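Creatinine amidohydrolase (Nostoc punctiforme PCC 73102, PDB 3NO4) probably hydrolyses carbon-nitrogen bonds in linear amides, as a metal-dependent member of the creatininase superfamily. Local coordinates at residues I97-P101 with S102-Q106; A145-D149 with L150-N154; Y172-A175 with K176-G180. One frame throughout, in Å; residues are numbered along the deposited sequence.

Interaction 1: I97-P101 with S102-Q106; sequences ISLRP and STLIQ
Arg100 O accepts the amide of Leu104, and Pro101 O that of Ile105, as the extended run 97-99 turns into the first turn of helix 101-118. The Leu104 N to Arg100 O bond is 3.0 Å long and the Ile105 N to Pro101 O bond 2.9 Å, both nearly straight, with each donor lying almost on the line of the carbonyl it meets. Arg100 is the N-cap, so its carbonyl opens the helical bonding pattern, while Pro101, which has no amide hydrogen to offer, takes the first helical position, where none is needed. Before the cap, Leu99 reaches over the new turn with both methyls: CD1 meets Leu104 CD1 at 3.9 Å and CD2 meets Thr103 CG2 at 4.0 Å, the side chains crossing at about a right angle. With OG1 beside the backbone N of Thr103 (chi1 -51°), the CG2 methyl is turned to Leu99 and the hydroxyl to Arg100. There OG1 lies over one face of the guanidinium, offset toward its rim and 3.5 Å from Arg100 CZ, at an angle too poor for a hydrogen bond to NH2. The polar ends are gripped across subunit boundaries instead. Asp110 of a second subunit takes Arg100 NE through OD1 and Thr103 OG1 through OD2, so one carboxylate fixes both groups; Gln106 OE1 of that subunit accepts from Arg100 NH2. Ser102 OG, 3.8 Å from Arg100 CB, is hydrogen-bonded to Glu142 of a third subunit. On the intrachain side Pro101 and Leu104 rest on Thr135 of helix 132-150.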
loop_
_atom_site.group_PDB
_atom_site.type_symbol
_atom_site.label_atom_id
_atom_site.label_comp_id
_atom_site.label_asym_id
_atom_site.label_seq_id
_atom_site.Cartn_x
_atom_site.Cartn_y
_atom_site.Cartn_z
ATOM N N ILE A 97 3.231 14.256 -16.820
ATOM C CA ILE A 97 3.412 13.762 -15.443
ATOM C C ILE A 97 2.092 13.094 -15.036
ATOM O O ILE A 97 1.011 13.645 -15.276
ATOM C CB ILE A 97 3.773 14.898 -14.423
ATOM C CG1 ILE A 97 4.773 15.915 -14.978
ATOM C CG2 ILE A 97 4.286 14.258 -13.120
ATOM C CD1 ILE A 97 5.048 17.134 -14.008
ATOM N N SER A 98 2.170 11.895 -14.456
ATOM C CA SER A 98 0.966 11.182 -13.999
ATOM C C SER A 98 1.212 10.522 -12.652
ATOM O O SER A 98 2.311 10.021 -12.403
ATOM C CB SER A 98 0.579 10.081 -14.969
ATOM O OG SER A 98 -0.623 9.402 -14.587
ATOM N N LEU A 99 0.172 10.513 -11.838
ATOM C CA LEU A 99 0.075 9.599 -10.696
ATOM C C LEU A 99 -0.513 8.285 -11.157
ATOM O O LEU A 99 -1.225 8.226 -12.200
ATOM C CB LEU A 99 -0.826 10.196 -9.600
ATOM C CG LEU A 99 -0.476 11.573 -9.057
ATOM C CD1 LEU A 99 -1.479 12.035 -8.002
ATOM C CD2 LEU A 99 0.960 11.625 -8.431
ATOM N N ARG A 100 -0.242 7.221 -10.379
ATOM C CA ARG A 100 -1.032 6.013 -10.471
ATOM C C ARG A 100 -2.396 6.308 -9.874
ATOM O O ARG A 100 -2.479 7.115 -8.960
ATOM C CB ARG A 100 -0.418 4.870 -9.695
ATOM C CG ARG A 100 0.789 4.315 -10.362
ATOM C CD ARG A 100 1.560 3.443 -9.422
ATOM N NE ARG A 100 2.377 4.298 -8.531
ATOM C CZ ARG A 100 2.749 4.011 -7.278
ATOM N NH1 ARG A 100 2.421 2.848 -6.697
ATOM N NH2 ARG A 100 3.507 4.891 -6.601
ATOM N N PRO A 101 -3.465 5.656 -10.381
ATOM C CA PRO A 101 -4.756 5.715 -9.711
ATOM C C PRO A 101 -4.654 5.496 -8.206
ATOM O O PRO A 101 -5.226 6.289 -7.449
ATOM C CB PRO A 101 -5.564 4.601 -10.395
ATOM C CG PRO A 101 -5.001 4.508 -11.722
ATOM C CD PRO A 101 -3.569 4.931 -11.652
ATOM N N SER A 102 -3.902 4.468 -7.780
ATOM C CA SER A 102 -3.812 4.150 -6.350
ATOM C C SER A 102 -3.211 5.335 -5.570
ATOM O O SER A 102 -3.648 5.632 -4.453
ATOM C CB SER A 102 -3.005 2.874 -6.081
ATOM O OG SER A 102 -1.720 2.932 -6.661
ATOM N N THR A 103 -2.225 6.001 -6.161
ATOM C CA THR A 103 -1.625 7.212 -5.554
ATOM C C THR A 103 -2.647 8.374 -5.488
ATOM O O THR A 103 -2.760 9.021 -4.459
ATOM C CB THR A 103 -0.406 7.706 -6.309
ATOM O OG1 THR A 103 0.507 6.621 -6.510
ATOM C CG2 THR A 103 0.257 8.905 -5.559
ATOM N N LEU A 104 -3.379 8.612 -6.560
ATOM C CA LEU A 104 -4.397 9.686 -6.558
ATOM C C LEU A 104 -5.521 9.433 -5.533
ATOM O O LEU A 104 -6.053 10.381 -4.915
ATOM C CB LEU A 104 -4.974 9.943 -7.944
ATOM C CG LEU A 104 -6.000 11.073 -8.074
ATOM C CD1 LEU A 104 -5.359 12.392 -7.568
ATOM C CD2 LEU A 104 -6.510 11.238 -9.507
ATOM N N ILE A 105 -5.918 8.180 -5.375
ATOM C CA ILE A 105 -6.941 7.828 -4.372
ATOM C C ILE A 105 -6.414 8.244 -2.947
ATOM O O ILE A 105 -7.144 8.817 -2.152
ATOM C CB ILE A 105 -7.270 6.323 -4.447
ATOM C CG1 ILE A 105 -8.056 5.995 -5.709
ATOM C CG2 ILE A 105 -7.959 5.787 -3.151
ATOM C CD1 ILE A 105 -8.206 4.493 -5.886
ATOM N N GLN A 106 -5.159 7.949 -2.657
ATOM C CA GLN A 106 -4.574 8.338 -1.347
ATOM C C GLN A 106 -4.421 9.851 -1.152
ATOM O O GLN A 106 -4.664 10.351 -0.058
ATOM C CB GLN A 106 -3.297 7.574 -1.075
ATOM C CG GLN A 106 -3.537 6.014 -0.984
ATOM C CD GLN A 106 -4.661 5.517 0.053
ATOM O OE1 GLN A 106 -4.664 5.947 1.252
ATOM N NE2 GLN A 106 -5.572 4.561 -0.402
#

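Interaction 2: A145-D149 with L150-N154. With EDO (1,2-ethanediol), chain N.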
loop_
_atom_site.group_PDB
_atom_site.type_symbol
_atom_site.label_atom_id
_atom_site.label_comp_id
_atom_site.label_asym_id
_atom_site.label_seq_id
_atom_site.Cartn_x
_atom_site.Cartn_y
_atom_site.Cartn_z
ATOM N N ALA A 145 -15.641 5.460 3.207
ATOM C CA ALA A 145 -15.384 4.318 4.083
ATOM C C ALA A 145 -14.284 4.657 5.108
ATOM O O ALA A 145 -14.403 4.311 6.293
ATOM C CB ALA A 145 -15.011 3.052 3.227
ATOM N N HIS A 146 -13.269 5.398 4.669
ATOM C CA HIS A 146 -12.185 5.851 5.595
ATOM C C HIS A 146 -12.703 6.779 6.686
ATOM O O HIS A 146 -12.365 6.571 7.843
ATOM C CB HIS A 146 -11.042 6.495 4.813
ATOM C CG HIS A 146 -9.848 6.831 5.654
ATOM N ND1 HIS A 146 -9.103 5.865 6.301
ATOM C CD2 HIS A 146 -9.258 8.020 5.939
ATOM C CE1 HIS A 146 -8.116 6.452 6.963
ATOM N NE2 HIS A 146 -8.199 7.761 6.776
ATOM N N LEU A 147 -13.544 7.768 6.309
ATOM C CA LEU A 147 -14.150 8.716 7.271
ATOM C C LEU A 147 -15.005 8.012 8.330
ATOM O O LEU A 147 -14.895 8.342 9.535
ATOM C CB LEU A 147 -14.952 9.819 6.579
ATOM C CG LEU A 147 -14.181 10.767 5.649
ATOM C CD1 LEU A 147 -15.115 11.832 4.999
ATOM C CD2 LEU A 147 -13.033 11.439 6.394
ATOM N N GLU A 148 -15.767 7.013 7.881
ATOM C CA GLU A 148 -16.531 6.095 8.762
ATOM C C GLU A 148 -15.634 5.283 9.704
ATOM O O GLU A 148 -15.904 5.225 10.888
ATOM C CB GLU A 148 -17.453 5.189 7.892
ATOM C CG GLU A 148 -18.254 4.044 8.612
ATOM C CD GLU A 148 -18.818 2.955 7.617
ATOM O OE1 GLU A 148 -18.840 3.160 6.356
ATOM O OE2 GLU A 148 -19.183 1.856 8.124
ATOM N N ASP A 149 -14.568 4.684 9.186
ATOM C CA ASP A 149 -13.599 3.942 9.986
ATOM C C ASP A 149 -12.937 4.819 11.064
ATOM O O ASP A 149 -12.776 4.387 12.191
ATOM C CB ASP A 149 -12.460 3.369 9.090
ATOM C CG ASP A 149 -12.901 2.204 8.214
ATOM O OD1 ASP A 149 -14.025 1.670 8.401
ATOM O OD2 ASP A 149 -12.096 1.861 7.303
ATOM N N LEU A 150 -12.607 6.056 10.694
ATOM C CA LEU A 150 -12.092 7.055 11.610
ATOM C C LEU A 150 -13.142 7.637 12.580
ATOM O O LEU A 150 -12.776 8.271 13.554
ATOM C CB LEU A 150 -11.321 8.151 10.844
ATOM C CG LEU A 150 -9.806 7.879 10.629
ATOM C CD1 LEU A 150 -9.487 6.452 10.170
ATOM C CD2 LEU A 150 -9.240 8.868 9.669
ATOM N N GLN A 151 -14.434 7.376 12.355
ATOM C CA GLN A 151 -15.531 8.028 13.085
ATOM C C GLN A 151 -15.314 9.549 13.140
ATOM O O GLN A 151 -15.439 10.161 14.187
ATOM C CB GLN A 151 -15.678 7.408 14.476
ATOM C CG GLN A 151 -15.916 5.896 14.450
ATOM C CD GLN A 151 -16.004 5.278 15.864
ATOM O OE1 GLN A 151 -15.118 4.546 16.301
ATOM N NE2 GLN A 151 -17.079 5.583 16.566
ATOM N N ILE A 152 -14.960 10.140 11.998
ATOM C CA ILE A 152 -14.866 11.609 11.873
ATOM C C ILE A 152 -16.289 12.181 12.181
ATOM O O ILE A 152 -17.293 11.575 11.771
ATOM C CB ILE A 152 -14.339 12.011 10.468
ATOM C CG1 ILE A 152 -12.931 11.434 10.226
ATOM C CG2 ILE A 152 -14.330 13.534 10.248
ATOM C CD1 ILE A 152 -11.926 11.713 11.341
ATOM N N ALA A 153 -16.352 13.272 12.962
ATOM C CA ALA A 153 -17.629 13.782 13.532
ATOM C C ALA A 153 -18.711 13.993 12.470
ATOM O O ALA A 153 -19.861 13.594 12.659
ATOM C CB ALA A 153 -17.423 15.099 14.353
ATOM N N ASN A 154 -18.314 14.542 11.336
ATOM C CA ASN A 154 -19.269 14.844 10.271
ATOM C C ASN A 154 -19.305 13.780 9.176
ATOM O O ASN A 154 -19.886 14.047 8.142
ATOM C CB ASN A 154 -19.002 16.267 9.675
ATOM C CG ASN A 154 -17.728 16.360 8.833
ATOM O OD1 ASN A 154 -16.906 15.427 8.789
ATOM N ND2 ASN A 154 -17.532 17.519 8.182
HETATM C C1 EDO N . -10.553 4.247 15.498
HETATM O O1 EDO N . -11.145 3.423 16.481
HETATM C C2 EDO N . -11.644 5.096 14.952
HETATM O O2 EDO N . -11.745 6.220 15.804
#
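Leu150 folds back over the imidazole of His146, one turn earlier in helix 132-150. Its CB lies 3.5 Å from His146 O, the same carbonyl that accepts Leu150 N at 2.9 Å. From there CG and the two methyls lie on one side of the ring plane, displaced toward its CE1-NE2 side: CD1 comes to 3.5 Å from His146 CE1, while CD2 meets His146 NE2 at 3.3 Å. The ring reaches this position because its CG is anti to the backbone N (chi1 -173°). Beyond Leu150 the helix ends in a Schellman motif. Gln151 adopts positive phi, and its amide bonds to Glu148 O from well above the carbonyl plane; Ile152 N then returns to Leu147 O at 3.1 Å. The reversal brings Ile152 CG1 to 3.8 Å from Leu147 CD2, the apolar contact across the turn. Leu150 O receives a bond from O2 of a 1,2-ethanediol, probably left from crystallisation, which also bonds to Asp149 and Gln151 of a fourth subunit. The last turn of helix 132-150 lies against helix 101-118, with His146 on Arg109 and Thr113 and Leu147 also on Thr113, before the chain continues toward strand 159-164.

Interaction 3: Y172-A175 with K176-G180; sequences YKLA and KELYG
Leu174 and Leu178 meet obliquely one turn apart on helix 169-179, with Leu174 CG 3.8 Å from Leu178 CD1. Leu174 reaches the later turn with CG anti to the backbone N (chi1 -173°), and it also packs on Gln247, Phe248 and Leu251 of helix 242-265, while Leu178 touches His244 there. An alanine at Leu174 would remove the branch that meets Leu178 and would probably open a gap toward helix 242-265. The other packed position is Ala175, whose CB approaches Tyr179 CD2 at 4.3 Å and whose carbonyl serves the helix end: it accepts Tyr179 N at 2.8 Å and, weakly, Gly180 N, where the chain leaves the helix with positive phi. Tyr179 is buried against helix 189-198, its OH hydrogen-bonded to His244. The outer side is looser. Tyr172 and Lys176 run alongside one another, pointing the same way, with Tyr172 OH 3.7 Å from Lys176 NZ. Lys173 and Glu177 cross obliquely; the nearest approach is Lys173 CE to Glu177 OE2 at 3.1 Å, whereas NZ stays 3.9 Å from OE2, a long salt bridge. The helix is thus amphipathic: hydrocarbon contacts and one buried tyrosine hydroxyl secure its inner side, while the exposed Lys173-Glu177 pair probably adds little to fixing it.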
loop_
_atom_site.group_PDB
_atom_site.type_symbol
_atom_site.label_atom_id
_atom_site.label_comp_id
_atom_site.label_asym_id
_atom_site.label_seq_id
_atom_site.Cartn_x
_atom_site.Cartn_y
_atom_site.Cartn_z
ATOM N N TYR A 172 -20.733 21.735 -24.657
ATOM C CA TYR A 172 -20.814 20.769 -25.766
ATOM C C TYR A 172 -21.611 21.370 -26.937
ATOM O O TYR A 172 -21.249 21.188 -28.112
ATOM C CB TYR A 172 -21.389 19.396 -25.306
ATOM C CG TYR A 172 -21.961 18.510 -26.415
ATOM C CD1 TYR A 172 -21.208 17.467 -26.995
ATOM C CD2 TYR A 172 -23.274 18.723 -26.897
ATOM C CE1 TYR A 172 -21.757 16.647 -28.049
ATOM C CE2 TYR A 172 -23.829 17.930 -27.942
ATOM C CZ TYR A 172 -23.072 16.890 -28.508
ATOM O OH TYR A 172 -23.671 16.145 -29.526
ATOM N N LYS A 173 -22.669 22.102 -26.610
ATOM C CA LYS A 173 -23.511 22.677 -27.633
ATOM C C LYS A 173 -22.726 23.757 -28.414
ATOM O O LYS A 173 -22.764 23.735 -29.625
ATOM C CB LYS A 173 -24.817 23.190 -27.043
ATOM C CG LYS A 173 -25.857 23.519 -28.088
ATOM C CD LYS A 173 -26.938 24.463 -27.560
ATOM C CE LYS A 173 -27.394 25.401 -28.677
ATOM N NZ LYS A 173 -28.617 26.130 -28.377
ATOM N N LEU A 174 -21.976 24.631 -27.741
ATOM C CA LEU A 174 -21.131 25.614 -28.449
ATOM C C LEU A 174 -20.010 24.953 -29.281
ATOM O O LEU A 174 -19.766 25.359 -30.394
ATOM C CB LEU A 174 -20.552 26.660 -27.501
ATOM C CG LEU A 174 -19.799 27.839 -28.164
ATOM C CD1 LEU A 174 -20.690 28.734 -29.035
ATOM C CD2 LEU A 174 -19.043 28.656 -27.092
ATOM N N ALA A 175 -19.328 23.953 -28.721
ATOM C CA ALA A 175 -18.266 23.240 -29.440
ATOM C C ALA A 175 -18.751 22.581 -30.728
ATOM O O ALA A 175 -18.054 22.603 -31.742
ATOM C CB ALA A 175 -17.602 22.196 -28.531
ATOM N N LYS A 176 -19.949 22.004 -30.676
ATOM C CA LYS A 176 -20.597 21.436 -31.859
ATOM C C LYS A 176 -20.876 22.519 -32.918
ATOM O O LYS A 176 -20.548 22.340 -34.097
ATOM C CB LYS A 176 -21.867 20.653 -31.468
ATOM C CG LYS A 176 -22.695 20.120 -32.648
ATOM C CD LYS A 176 -23.596 18.927 -32.242
ATOM C CE LYS A 176 -24.006 18.039 -33.460
ATOM N NZ LYS A 176 -23.607 16.592 -33.199
ATOM N N GLU A 177 -21.443 23.639 -32.477
ATOM C CA GLU A 177 -21.780 24.745 -33.353
ATOM C C GLU A 177 -20.552 25.375 -34.013
ATOM O O GLU A 177 -20.589 25.681 -35.190
ATOM C CB GLU A 177 -22.595 25.813 -32.598
ATOM C CG GLU A 177 -24.009 25.304 -32.214
ATOM C CD GLU A 177 -24.811 26.229 -31.278
ATOM O OE1 GLU A 177 -24.221 26.997 -30.475
ATOM O OE2 GLU A 177 -26.060 26.159 -31.350
ATOM N N LEU A 178 -19.468 25.544 -33.254
ATOM C CA LEU A 178 -18.233 26.142 -33.774
ATOM C C LEU A 178 -17.365 25.157 -34.548
ATOM O O LEU A 178 -16.847 25.510 -35.577
ATOM C CB LEU A 178 -17.416 26.777 -32.641
ATOM C CG LEU A 178 -18.063 27.956 -31.902
ATOM C CD1 LEU A 178 -17.084 28.392 -30.793
ATOM C CD2 LEU A 178 -18.457 29.133 -32.880
ATOM N N TYR A 179 -17.197 23.934 -34.049
ATOM C CA TYR A 179 -16.177 22.993 -34.567
ATOM C C TYR A 179 -16.709 21.696 -35.199
ATOM O O TYR A 179 -15.945 20.971 -35.858
ATOM C CB TYR A 179 -15.216 22.640 -33.449
ATOM C CG TYR A 179 -14.699 23.844 -32.694
ATOM C CD1 TYR A 179 -14.075 24.888 -33.361
ATOM C CD2 TYR A 179 -14.826 23.935 -31.305
ATOM C CE1 TYR A 179 -13.589 26.007 -32.660
ATOM C CE2 TYR A 179 -14.352 25.031 -30.613
ATOM C CZ TYR A 179 -13.737 26.057 -31.288
ATOM O OH TYR A 179 -13.285 27.118 -30.590
ATOM N N GLY A 180 -17.987 21.384 -34.967
ATOM C CA GLY A 180 -18.647 20.230 -35.579
ATOM C C GLY A 180 -17.961 18.953 -35.172
ATOM O O GLY A 180 -17.592 18.799 -34.008
#

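Overall arrangement
Interaction 1 is the buried contact, interaction 2 lies at the surface, and interaction 3 is partly buried. The first two mark opposite events, the start of helix 101-118 and the end of helix 132-150, in helices that pack together; their centres are 22 Å apart and both touch the third subunit. Interaction 3 belongs to helix 169-179, across the chain's centre and about 44 Å from interaction 2 between centres, where no other subunit of the assembly reaches it. The chemistry follows: interaction 1 passes the polar ends of Arg100, Ser102 and Thr103 to neighbouring subunits, interaction 2 sets leucine methyls over the outer rim of a histidine ring, and interaction 3 divides into apolar and charged sides.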